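Local coordinates for protein probable transcriptional regulator (Pseudomonas aeruginosa PAO1, PDB 2GEN) that is a TetR-family regulator that probably binds DNA at cis-regulatory sites and controls transcription, at residues A[61-66]-A[123-128]; A[68-73]-A[130-135]; A[78-83]-A[143-148]; A[82-87]-A[155-160]. All blocks are in the same frame, centred on the assembly; numbering follows the deposited sequence.

Contact 1 (A[61-66]-A[123-128])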
loop_
_atom_site.group_PDB
_atom_site.type_symbol
_atom_site.label_atom_id
_atom_site.label_comp_id
_atom_site.label_asym_id
_atom_site.label_seq_id
_atom_site.Cartn_x
_atom_site.Cartn_y
_atom_site.Cartn_z
ATOM N N ALA A 61 1.063 -17.044 8.593
ATOM C CA ALA A 61 0.012 -17.923 8.039
ATOM C C ALA A 61 -0.800 -17.235 6.948
ATOM O O ALA A 61 -1.189 -17.894 5.963
ATOM C CB ALA A 61 -0.902 -18.419 9.125
ATOM N N GLY A 62 -1.060 -15.940 7.118
ATOM C CA GLY A 62 -1.835 -15.179 6.144
ATOM C C GLY A 62 -1.105 -15.031 4.825
ATOM O O GLY A 62 -1.668 -15.313 3.767
ATOM N N ILE A 63 0.153 -14.586 4.855
ATOM C CA ILE A 63 0.923 -14.575 3.607
ATOM C C ILE A 63 1.113 -15.990 3.051
ATOM O O ILE A 63 1.113 -16.182 1.827
ATOM C CB ILE A 63 2.258 -13.752 3.691
ATOM C CG1 ILE A 63 3.233 -14.379 4.710
ATOM C CG2 ILE A 63 1.943 -12.297 4.029
ATOM C CD1 ILE A 63 4.667 -13.763 4.649
ATOM N N GLY A 64 1.237 -16.987 3.930
ATOM C CA GLY A 64 1.376 -18.387 3.512
ATOM C C GLY A 64 0.153 -18.856 2.706
ATOM O O GLY A 64 0.279 -19.707 1.809
ATOM N N GLN A 65 -1.023 -18.310 3.021
ATOM C CA GLN A 65 -2.242 -18.776 2.314
ATOM C C GLN A 65 -2.269 -18.282 0.882
ATOM O O GLN A 65 -2.625 -19.046 -0.057
ATOM C CB GLN A 65 -3.543 -18.395 3.047
ATOM C CG GLN A 65 -3.760 -19.248 4.271
ATOM C CD GLN A 65 -5.224 -19.297 4.694
ATOM O OE1 GLN A 65 -6.071 -18.558 4.176
ATOM N NE2 GLN A 65 -5.513 -20.158 5.668
ATOM N N TYR A 66 -1.863 -17.039 0.689
ATOM C CA TYR A 66 -1.715 -16.539 -0.670
ATOM C C TYR A 66 -0.689 -17.366 -1.464
ATOM O O TYR A 66 -0.971 -17.787 -2.580
ATOM C CB TYR A 66 -1.434 -15.034 -0.676
ATOM C CG TYR A 66 -1.210 -14.449 -2.055
ATOM C CD1 TYR A 66 -2.263 -14.294 -2.976
ATOM C CD2 TYR A 66 0.066 -14.047 -2.445
ATOM C CE1 TYR A 66 -2.045 -13.783 -4.256
ATOM C CE2 TYR A 66 0.299 -13.487 -3.724
ATOM C CZ TYR A 66 -0.758 -13.346 -4.637
ATOM O OH TYR A 66 -0.545 -12.798 -5.893
ATOM N N ALA A 123 12.890 -15.558 5.058
ATOM C CA ALA A 123 12.972 -16.850 4.383
ATOM C C ALA A 123 11.669 -17.197 3.630
ATOM O O ALA A 123 11.709 -17.678 2.466
ATOM C CB ALA A 123 13.315 -17.941 5.391
ATOM N N ASP A 124 10.522 -16.946 4.277
ATOM C CA ASP A 124 9.215 -17.171 3.631
ATOM C C ASP A 124 9.087 -16.286 2.402
ATOM O O ASP A 124 8.722 -16.781 1.323
ATOM C CB ASP A 124 8.043 -16.886 4.585
ATOM C CG ASP A 124 7.825 -17.999 5.583
ATOM O OD1 ASP A 124 8.651 -18.937 5.605
ATOM O OD2 ASP A 124 6.829 -17.928 6.343
ATOM N N ASN A 125 9.346 -14.987 2.574
ATOM C CA ASN A 125 9.307 -14.028 1.460
ATOM C C ASN A 125 10.217 -14.488 0.309
ATOM O O ASN A 125 9.819 -14.457 -0.870
ATOM C CB ASN A 125 9.780 -12.643 1.897
ATOM C CG ASN A 125 8.761 -11.888 2.723
ATOM O OD1 ASN A 125 9.242 -10.888 3.445
ATOM N ND2 ASN A 125 7.569 -12.186 2.714
ATOM N N GLN A 126 11.439 -14.914 0.646
ATOM C CA GLN A 126 12.377 -15.405 -0.383
ATOM C C GLN A 126 11.818 -16.620 -1.155
ATOM O O GLN A 126 11.922 -16.688 -2.404
ATOM C CB GLN A 126 13.726 -15.744 0.285
ATOM C CG GLN A 126 14.879 -16.203 -0.613
ATOM C CD GLN A 126 16.228 -16.199 0.160
ATOM O OE1 GLN A 126 16.256 -16.425 1.383
ATOM N NE2 GLN A 126 17.340 -15.904 -0.546
ATOM N N ALA A 127 11.249 -17.579 -0.433
ATOM C CA ALA A 127 10.689 -18.779 -1.060
ATOM C C ALA A 127 9.531 -18.379 -1.981
ATOM O O ALA A 127 9.389 -18.906 -3.088
ATOM C CB ALA A 127 10.194 -19.782 -0.004
ATOM N N HIS A 128 8.716 -17.447 -1.517
ATOM C CA HIS A 128 7.512 -17.034 -2.296
ATOM C C HIS A 128 7.918 -16.381 -3.597
ATOM O O HIS A 128 7.410 -16.764 -4.668
ATOM C CB HIS A 128 6.601 -16.130 -1.462
ATOM C CG HIS A 128 6.099 -16.796 -0.222
ATOM N ND1 HIS A 128 5.617 -16.091 0.863
ATOM C CD2 HIS A 128 6.023 -18.104 0.113
ATOM C CE1 HIS A 128 5.245 -16.945 1.805
ATOM N NE2 HIS A 128 5.488 -18.171 1.380
#
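Ile63 reaches from helix 51-76 toward Asn125 and His128 of helix 118-141 and gives the largest single share of a thin interface. Its CB already points at the partner helix. From there the chain divides: CG2 lies beside the backbone N, while CG1 is set between the backbone N and the carbonyl carbon (chi1 64°), and the extended second torsion sends CD1 straight out across the gap. That methyl does the touching. It comes within 3.8 Å of Asn125 ND2, the two side chains meeting at about a right angle, and it lies 4.3 Å from His128 CE1. The far atom of the amide, Asn125 OD1, is hydrogen-bonded to Arg109. The imidazole of His128 comes obliquely to Gly64, its CE1 4.5 Å from Gly64 CA, and one ring face rests over the backbone oxygen Asp124 O of its own helix. No hydrogen bond joins the segments. With the local axes 11.0 Å apart and only 7° from parallel, the helices run side by side, and the contact is sparse and lies near the surface. Such a pairing is consistent with the all-helical C-terminal region that in TetR-family regulators usually serves ligand binding and dimerisation.

Contact 2 (A[68-73]-A[130-135]); sequences ALLEAG and ARIHAA
In the all-helical C-terminal region of this TetR-type fold, Glu71 and Arg131 form a salt bridge beside the apolar pair Leu70 and Ile132, and together they join two long helices. The polar half is Glu71 with Arg131. Both side chains start with CG pointing opposite the backbone N and then bend at the second torsion, which folds each tip back across the gap. Arg131 NE donates to Glu71 OE1 over 2.9 Å, with an N-H...O angle of 150°. The carboxylate oxygen sits at the guanidinium edge, close to its plane, whereas the nitrogen meets OE1 on the syn side and somewhat out of the carboxylate plane. The two flat groups are turned 66° against each other, and a single N-H spans them. A water supplies a second tie: it donates to the backbone oxygen Glu71 O at 2.7 Å and accepts from Arg131 NH2 at 2.8 Å. The guanidinium is thereby gripped at two nitrogens, which fixes the turn of the planar group about CD-NE. Deeper in, Leu70 CD1 meets the Ile132 tip, 3.8 Å from Ile132 CD1 and 3.9 Å from Ile132 CG1, in an oblique crossing. Around this pair, helix 80-97 lies against Leu70 through Leu86, Leu87 and Ser90, while Phe74, one turn on from Leu70 in helix 51-76, packs on Arg131, Ile132 and Ala135.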
loop_
_atom_site.group_PDB
_atom_site.type_symbol
_atom_site.label_atom_id
_atom_site.label_comp_id
_atom_site.label_asym_id
_atom_site.label_seq_id
_atom_site.Cartn_x
_atom_site.Cartn_y
_atom_site.Cartn_z
ATOM N N ALA A 68 0.148 -20.424 -1.116
ATOM C CA ALA A 68 -0.424 -21.767 -1.348
ATOM C C ALA A 68 -1.419 -21.747 -2.510
ATOM O O ALA A 68 -1.467 -22.714 -3.317
ATOM C CB ALA A 68 -1.091 -22.309 -0.062
ATOM N N LEU A 69 -2.183 -20.652 -2.620
ATOM C CA LEU A 69 -3.097 -20.458 -3.769
ATOM C C LEU A 69 -2.298 -20.455 -5.064
ATOM O O LEU A 69 -2.671 -21.109 -6.046
ATOM C CB LEU A 69 -3.889 -19.163 -3.622
ATOM C CG LEU A 69 -4.973 -19.231 -2.540
ATOM C CD1 LEU A 69 -5.677 -17.912 -2.477
ATOM C CD2 LEU A 69 -6.006 -20.380 -2.778
ATOM N N LEU A 70 -1.175 -19.736 -5.048
ATOM C CA LEU A 70 -0.325 -19.643 -6.250
ATOM C C LEU A 70 0.252 -20.966 -6.606
ATOM O O LEU A 70 0.237 -21.329 -7.773
ATOM C CB LEU A 70 0.795 -18.598 -6.108
ATOM C CG LEU A 70 0.253 -17.183 -5.908
ATOM C CD1 LEU A 70 1.507 -16.249 -5.922
ATOM C CD2 LEU A 70 -0.804 -16.702 -6.923
ATOM N N GLU A 71 0.750 -21.679 -5.609
ATOM C CA GLU A 71 1.313 -23.016 -5.831
ATOM C C GLU A 71 0.291 -23.929 -6.472
ATOM O O GLU A 71 0.574 -24.534 -7.517
ATOM C CB GLU A 71 1.919 -23.575 -4.535
ATOM C CG GLU A 71 2.331 -25.067 -4.651
ATOM C CD GLU A 71 3.602 -25.332 -5.458
ATOM O OE1 GLU A 71 4.389 -24.390 -5.706
ATOM O OE2 GLU A 71 3.830 -26.520 -5.820
ATOM N N ALA A 72 -0.935 -23.938 -5.926
ATOM C CA ALA A 72 -2.007 -24.775 -6.501
ATOM C C ALA A 72 -2.307 -24.362 -7.940
ATOM O O ALA A 72 -2.479 -25.185 -8.838
ATOM C CB ALA A 72 -3.275 -24.711 -5.638
ATOM N N GLY A 73 -2.375 -23.068 -8.163
ATOM C CA GLY A 73 -2.747 -22.558 -9.475
ATOM C C GLY A 73 -1.669 -22.706 -10.552
ATOM O O GLY A 73 -1.991 -22.964 -11.702
ATOM N N ALA A 130 10.734 -16.706 -5.105
ATOM C CA ALA A 130 11.415 -17.653 -5.967
ATOM C C ALA A 130 10.468 -18.507 -6.788
ATOM O O ALA A 130 10.722 -18.782 -7.967
ATOM C CB ALA A 130 12.375 -18.504 -5.163
ATOM N N ARG A 131 9.343 -18.883 -6.178
ATOM C CA ARG A 131 8.352 -19.697 -6.876
ATOM C C ARG A 131 7.692 -18.866 -7.995
ATOM O O ARG A 131 7.443 -19.362 -9.101
ATOM C CB ARG A 131 7.318 -20.197 -5.852
ATOM C CG ARG A 131 6.185 -20.983 -6.480
ATOM C CD ARG A 131 6.721 -22.282 -7.110
ATOM N NE ARG A 131 5.787 -23.132 -7.878
ATOM C CZ ARG A 131 5.678 -23.079 -9.203
ATOM N NH1 ARG A 131 6.379 -22.170 -9.880
ATOM N NH2 ARG A 131 4.848 -23.908 -9.853
ATOM N N ILE A 132 7.354 -17.618 -7.699
ATOM C CA ILE A 132 6.758 -16.749 -8.706
ATOM C C ILE A 132 7.750 -16.497 -9.854
ATOM O O ILE A 132 7.406 -16.629 -11.050
ATOM C CB ILE A 132 6.288 -15.436 -8.096
ATOM C CG1 ILE A 132 5.149 -15.705 -7.089
ATOM C CG2 ILE A 132 5.822 -14.469 -9.188
ATOM C CD1 ILE A 132 4.781 -14.419 -6.325
ATOM N N HIS A 133 8.998 -16.208 -9.504
ATOM C CA HIS A 133 10.029 -16.004 -10.539
ATOM C C HIS A 133 10.165 -17.237 -11.426
ATOM O O HIS A 133 10.188 -17.120 -12.653
ATOM C CB HIS A 133 11.368 -15.587 -9.922
ATOM C CG HIS A 133 12.364 -15.117 -10.934
ATOM N ND1 HIS A 133 13.129 -15.991 -11.689
ATOM C CD2 HIS A 133 12.711 -13.868 -11.330
ATOM C CE1 HIS A 133 13.903 -15.294 -12.509
ATOM N NE2 HIS A 133 13.668 -14.002 -12.316
ATOM N N ALA A 134 10.163 -18.438 -10.826
ATOM C CA ALA A 134 10.226 -19.679 -11.629
ATOM C C ALA A 134 9.017 -19.864 -12.510
ATOM O O ALA A 134 9.164 -20.287 -13.659
ATOM C CB ALA A 134 10.436 -20.897 -10.715
ATOM N N ALA A 135 7.826 -19.477 -12.017
ATOM C CA ALA A 135 6.601 -19.619 -12.815
ATOM C C ALA A 135 6.552 -18.699 -14.042
ATOM O O ALA A 135 5.866 -18.978 -15.018
ATOM C CB ALA A 135 5.366 -19.361 -11.940
HETATM O O HOH W 1 2.875 -25.441 -8.687
#

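Contact 3 (A[78-83]-A[143-148])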
loop_
_atom_site.group_PDB
_atom_site.type_symbol
_atom_site.label_atom_id
_atom_site.label_comp_id
_atom_site.label_asym_id
_atom_site.label_seq_id
_atom_site.Cartn_x
_atom_site.Cartn_y
_atom_site.Cartn_z
ATOM N N ARG A 78 -2.928 -22.702 -17.952
ATOM C CA ARG A 78 -2.692 -23.210 -19.301
ATOM C C ARG A 78 -1.932 -22.249 -20.231
ATOM O O ARG A 78 -1.722 -22.567 -21.408
ATOM C CB ARG A 78 -4.030 -23.609 -19.898
ATOM C CG ARG A 78 -4.163 -23.504 -21.388
ATOM C CD ARG A 78 -5.582 -23.905 -21.752
ATOM N NE ARG A 78 -5.964 -25.056 -20.932
ATOM C CZ ARG A 78 -5.752 -26.318 -21.289
ATOM N NH1 ARG A 78 -5.176 -26.586 -22.471
ATOM N NH2 ARG A 78 -6.135 -27.301 -20.480
ATOM N N SER A 79 -1.542 -21.088 -19.706
ATOM C CA SER A 79 -0.991 -19.976 -20.503
ATOM C C SER A 79 -0.388 -18.886 -19.644
ATOM O O SER A 79 -0.655 -18.796 -18.422
ATOM C CB SER A 79 -2.089 -19.327 -21.357
ATOM O OG SER A 79 -3.063 -18.687 -20.534
ATOM N N ALA A 80 0.410 -18.038 -20.292
ATOM C CA ALA A 80 1.019 -16.888 -19.609
ATOM C C ALA A 80 -0.144 -16.024 -19.084
ATOM O O ALA A 80 -0.075 -15.536 -17.973
ATOM C CB ALA A 80 1.837 -16.069 -20.594
ATOM N N GLU A 81 -1.168 -15.869 -19.920
ATOM C CA GLU A 81 -2.326 -15.061 -19.507
ATOM C C GLU A 81 -2.953 -15.590 -18.199
ATOM O O GLU A 81 -3.143 -14.851 -17.216
ATOM C CB GLU A 81 -3.382 -15.039 -20.609
ATOM C CG GLU A 81 -4.599 -14.218 -20.217
ATOM C CD GLU A 81 -5.675 -14.159 -21.279
ATOM O OE1 GLU A 81 -5.525 -14.753 -22.363
ATOM O OE2 GLU A 81 -6.725 -13.538 -21.004
ATOM N N GLU A 82 -3.262 -16.885 -18.159
ATOM C CA GLU A 82 -3.773 -17.448 -16.906
ATOM C C GLU A 82 -2.813 -17.301 -15.712
ATOM O O GLU A 82 -3.215 -17.074 -14.561
ATOM C CB GLU A 82 -4.126 -18.918 -17.105
ATOM C CG GLU A 82 -5.388 -19.124 -17.956
ATOM C CD GLU A 82 -5.979 -20.541 -17.822
ATOM O OE1 GLU A 82 -5.365 -21.434 -17.177
ATOM O OE2 GLU A 82 -7.053 -20.768 -18.423
ATOM N N THR A 83 -1.508 -17.431 -15.971
ATOM C CA THR A 83 -0.530 -17.309 -14.881
ATOM C C THR A 83 -0.558 -15.910 -14.252
ATOM O O THR A 83 -0.535 -15.746 -13.042
ATOM C CB THR A 83 0.874 -17.751 -15.440
ATOM O OG1 THR A 83 0.781 -19.095 -15.944
ATOM C CG2 THR A 83 1.923 -17.684 -14.324
ATOM N N GLY A 143 9.211 -14.120 -24.850
ATOM C CA GLY A 143 8.931 -12.768 -25.325
ATOM C C GLY A 143 7.454 -12.445 -25.187
ATOM O O GLY A 143 6.912 -11.606 -25.948
ATOM N N LEU A 144 6.781 -13.108 -24.244
ATOM C CA LEU A 144 5.311 -12.921 -24.116
ATOM C C LEU A 144 4.943 -11.661 -23.357
ATOM O O LEU A 144 3.762 -11.263 -23.367
ATOM C CB LEU A 144 4.647 -14.144 -23.477
ATOM C CG LEU A 144 4.804 -15.416 -24.336
ATOM C CD1 LEU A 144 4.063 -16.539 -23.666
ATOM C CD2 LEU A 144 4.342 -15.270 -25.798
ATOM N N PHE A 145 5.932 -11.045 -22.719
ATOM C CA PHE A 145 5.682 -9.871 -21.894
ATOM C C PHE A 145 6.409 -8.655 -22.443
ATOM O O PHE A 145 7.531 -8.764 -23.019
ATOM C CB PHE A 145 6.171 -10.046 -20.454
ATOM C CG PHE A 145 5.598 -11.256 -19.731
ATOM C CD1 PHE A 145 4.201 -11.444 -19.646
ATOM C CD2 PHE A 145 6.419 -12.114 -19.061
ATOM C CE1 PHE A 145 3.683 -12.557 -18.961
ATOM C CE2 PHE A 145 5.891 -13.228 -18.353
ATOM C CZ PHE A 145 4.552 -13.428 -18.295
ATOM N N ARG A 146 5.823 -7.492 -22.189
ATOM C CA ARG A 146 6.541 -6.246 -22.444
ATOM C C ARG A 146 7.793 -6.159 -21.543
ATOM O O ARG A 146 7.801 -6.620 -20.382
ATOM C CB ARG A 146 5.576 -5.055 -22.304
ATOM C CG ARG A 146 5.636 -4.346 -20.996
ATOM C CD ARG A 146 4.773 -3.030 -20.983
ATOM N NE ARG A 146 5.602 -1.872 -21.318
ATOM C CZ ARG A 146 5.159 -0.677 -21.722
ATOM N NH1 ARG A 146 3.845 -0.425 -21.872
ATOM N NH2 ARG A 146 6.058 0.272 -21.985
ATOM N N GLU A 147 8.870 -5.583 -22.072
ATOM C CA GLU A 147 10.161 -5.549 -21.342
ATOM C C GLU A 147 10.093 -4.617 -20.135
ATOM O O GLU A 147 9.742 -3.440 -20.272
ATOM C CB GLU A 147 11.328 -5.109 -22.254
ATOM C CG GLU A 147 11.362 -5.754 -23.664
ATOM C CD GLU A 147 12.737 -5.626 -24.340
ATOM O OE1 GLU A 147 13.361 -4.531 -24.252
ATOM O OE2 GLU A 147 13.203 -6.632 -24.947
HETATM N N MSE A 148 10.402 -5.154 -18.964
HETATM C CA MSE A 148 10.516 -4.387 -17.740
HETATM C C MSE A 148 11.271 -5.174 -16.674
HETATM O O MSE A 148 11.307 -6.424 -16.740
HETATM C CB MSE A 148 9.118 -3.939 -17.233
HETATM C CG MSE A 148 8.328 -4.992 -16.616
HETATM SE SE MSE A 148 6.461 -4.305 -16.259
HETATM C CE MSE A 148 5.687 -4.602 -17.878
#
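Ala80 CB meets two residues of the loop 143-148 at once, and this small methyl is the tight centre of the contact. Leu144 CD1 lies 3.8 Å from Ala80 CB; Leu144 CG stands beside its backbone N (chi1 -63°), and the extended second torsion carries CD1 to the methyl. Phe145 CE1 is 4.3 Å from the same Ala80 CB, the methyl lying obliquely to the ring. Ala80 and Phe145 are buried, and Leu144 is less enclosed. No hydrogen bond crosses between the segments, so the contact is purely apolar.

Away from this centre the partners diverge: the polar groups of 78-83 bond among themselves, while the backbone of Leu144 and Arg146 bonds to Ala194 and Val192. Ser79 is the N-cap of helix 80-97: its OG accepts from Glu82 N at 3.0 Å, nearly straight at 175°. Ser79 O takes a second role, receiving both Thr83 N and Thr83 OG1, the hydroxyl at 2.9 Å and coming from above the carbonyl plane. Just before the cap, Arg78 N donates to Glu82 OE1. In the other segment, Gly143 closes helix 118-141 with a Schellman motif on the exposed flank. Farther along the loop, Arg146 packs on Gln186 and Met148, a selenomethionine, on Leu183, both of the second subunit.

The buried centre is enclosed by helices from several parts of the fold. Tyr139 of helix 118-141 and Trp189 of helix 181-192 both touch Ala80 and Phe145, while Phe153 of helix 150-169 meets the Phe145 ring edge-to-face.

Contact 4 (A[82-87]-A[155-160])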
loop_
_atom_site.group_PDB
_atom_site.type_symbol
_atom_site.label_atom_id
_atom_site.label_comp_id
_atom_site.label_asym_id
_atom_site.label_seq_id
_atom_site.Cartn_x
_atom_site.Cartn_y
_atom_site.Cartn_z
ATOM N N GLU A 82 -3.262 -16.885 -18.159
ATOM C CA GLU A 82 -3.773 -17.448 -16.906
ATOM C C GLU A 82 -2.813 -17.301 -15.712
ATOM O O GLU A 82 -3.215 -17.074 -14.561
ATOM C CB GLU A 82 -4.126 -18.918 -17.105
ATOM C CG GLU A 82 -5.388 -19.124 -17.956
ATOM C CD GLU A 82 -5.979 -20.541 -17.822
ATOM O OE1 GLU A 82 -5.365 -21.434 -17.177
ATOM O OE2 GLU A 82 -7.053 -20.768 -18.423
ATOM N N THR A 83 -1.508 -17.431 -15.971
ATOM C CA THR A 83 -0.530 -17.309 -14.881
ATOM C C THR A 83 -0.558 -15.910 -14.252
ATOM O O THR A 83 -0.535 -15.746 -13.042
ATOM C CB THR A 83 0.874 -17.751 -15.440
ATOM O OG1 THR A 83 0.781 -19.095 -15.944
ATOM C CG2 THR A 83 1.923 -17.684 -14.324
ATOM N N VAL A 84 -0.623 -14.884 -15.099
ATOM C CA VAL A 84 -0.699 -13.524 -14.656
ATOM C C VAL A 84 -2.028 -13.282 -13.929
ATOM O O VAL A 84 -2.054 -12.771 -12.820
ATOM C CB VAL A 84 -0.558 -12.578 -15.849
ATOM C CG1 VAL A 84 -0.859 -11.159 -15.436
ATOM C CG2 VAL A 84 0.912 -12.609 -16.327
ATOM N N ARG A 85 -3.104 -13.741 -14.545
ATOM C CA ARG A 85 -4.452 -13.543 -13.914
ATOM C C ARG A 85 -4.487 -14.145 -12.522
ATOM O O ARG A 85 -5.096 -13.573 -11.634
ATOM C CB ARG A 85 -5.548 -14.162 -14.745
ATOM C CG ARG A 85 -5.896 -13.413 -16.073
ATOM C CD ARG A 85 -6.841 -14.266 -16.913
ATOM N NE ARG A 85 -8.098 -14.486 -16.196
ATOM C CZ ARG A 85 -9.129 -13.626 -16.175
ATOM N NH1 ARG A 85 -9.129 -12.500 -16.894
ATOM N NH2 ARG A 85 -10.212 -13.935 -15.448
ATOM N N LEU A 86 -3.878 -15.322 -12.336
ATOM C CA LEU A 86 -3.834 -16.042 -11.067
ATOM C C LEU A 86 -3.253 -15.205 -9.954
ATOM O O LEU A 86 -3.733 -15.265 -8.831
ATOM C CB LEU A 86 -3.053 -17.370 -11.262
ATOM C CG LEU A 86 -2.948 -18.186 -9.973
ATOM C CD1 LEU A 86 -4.294 -18.851 -9.672
ATOM C CD2 LEU A 86 -1.833 -19.206 -10.200
ATOM N N LEU A 87 -2.168 -14.441 -10.226
ATOM C CA LEU A 87 -1.599 -13.581 -9.188
ATOM C C LEU A 87 -2.653 -12.600 -8.671
ATOM O O LEU A 87 -2.687 -12.321 -7.487
ATOM C CB LEU A 87 -0.422 -12.798 -9.757
ATOM C CG LEU A 87 0.787 -13.695 -10.156
ATOM C CD1 LEU A 87 1.792 -12.928 -11.036
ATOM C CD2 LEU A 87 1.504 -14.205 -8.914
ATOM N N SER A 155 4.981 -5.157 -9.319
ATOM C CA SER A 155 4.122 -4.010 -8.919
ATOM C C SER A 155 3.081 -3.651 -9.945
ATOM O O SER A 155 1.969 -3.203 -9.530
ATOM C CB SER A 155 4.975 -2.760 -8.613
ATOM O OG SER A 155 5.610 -2.945 -7.360
ATOM N N VAL A 156 3.363 -3.776 -11.244
ATOM C CA VAL A 156 2.265 -3.571 -12.208
ATOM C C VAL A 156 1.200 -4.635 -12.078
ATOM O O VAL A 156 0.014 -4.295 -12.032
ATOM C CB VAL A 156 2.570 -3.084 -13.709
ATOM C CG1 VAL A 156 3.935 -2.405 -13.941
ATOM C CG2 VAL A 156 1.924 -3.824 -14.815
ATOM N N VAL A 157 1.612 -5.897 -11.918
ATOM C CA VAL A 157 0.580 -6.958 -11.857
ATOM C C VAL A 157 -0.310 -6.853 -10.609
ATOM O O VAL A 157 -1.574 -6.947 -10.731
ATOM C CB VAL A 157 1.224 -8.371 -11.973
ATOM C CG1 VAL A 157 0.155 -9.497 -11.681
ATOM C CG2 VAL A 157 1.787 -8.527 -13.352
ATOM N N ILE A 158 0.307 -6.659 -9.450
ATOM C CA ILE A 158 -0.438 -6.683 -8.159
ATOM C C ILE A 158 -0.764 -5.322 -7.545
ATOM O O ILE A 158 -1.578 -5.236 -6.594
ATOM C CB ILE A 158 0.247 -7.637 -7.103
ATOM C CG1 ILE A 158 -0.755 -8.175 -6.066
ATOM C CG2 ILE A 158 1.408 -6.975 -6.430
ATOM C CD1 ILE A 158 -1.815 -9.076 -6.718
ATOM N N GLY A 159 -0.099 -4.246 -8.016
ATOM C CA GLY A 159 -0.271 -2.925 -7.388
ATOM C C GLY A 159 -1.742 -2.463 -7.403
ATOM O O GLY A 159 -2.216 -2.034 -6.363
ATOM N N PRO A 160 -2.410 -2.517 -8.566
ATOM C CA PRO A 160 -3.837 -2.085 -8.530
ATOM C C PRO A 160 -4.699 -2.851 -7.517
ATOM O O PRO A 160 -5.445 -2.229 -6.725
ATOM C CB PRO A 160 -4.305 -2.294 -9.967
ATOM C CG PRO A 160 -3.070 -2.029 -10.796
ATOM C CD PRO A 160 -2.014 -2.789 -9.962
#
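Leu87 and Val157 meet because Leu87 turns CG to the side of its backbone N (chi1 -66°), while Val157 directs CG1 opposite its own N (chi1 171°). The result is a helix-helix contact in the buried core of the TetR-type C-terminal region, between helix 80-97 and helix 150-169, with segment axes 9.8 Å apart and crossing at -39°. Val157 CG1 is the common point. It lies 3.9 Å from Leu87 CD1 and equally near Leu87 CB, the two side chains crossing at about a right angle, and it reaches Val84 CG1 at 4.2 Å on the neighbouring turn. One valine methyl thus touches two residues of the partner helix, and the contact has no hydrogen bond.

Helix 150-169 is kinked here: the nitrogen of Pro160, which carries no hydrogen, makes no bond to the turn before. The same helix also meets the second subunit: Ser155 OG is hydrogen-bonded to Asp163 there, and Pro160 packs against its counterpart Pro160. Val84 also touches Phe145, and Leu87 touches Leu70, tying the pair into the surrounding core. Beyond Val157, Ile158 reaches back toward the backbone of helix 80-97, and its CD1 stops 3.4 Å from Leu87 O, an oxygen that is also hydrogen-bonded to Tyr66 OH.

The four contacts illustrate how a helical bundle is built from a few recurring helices. Contacts 1 and 2, with centres about 10 Å apart, are successive points along the same pair, helix 51-76 with helix 118-141. Contacts 3 and 4, whose centres are also about 10 Å apart, share helix 80-97 and both touch the second subunit. Their first segments follow in chain order, 61-66, 68-73, 78-83 and 82-87, and the second segments repeat that order. Contact 2 packs on contact 4 through Leu70 and Leu87, about 12 Å between centres, whereas the centres of contacts 1 and 3 lie about 23 Å apart. The helix pair is thereby joined through the core to the dimer-facing side of the subunit.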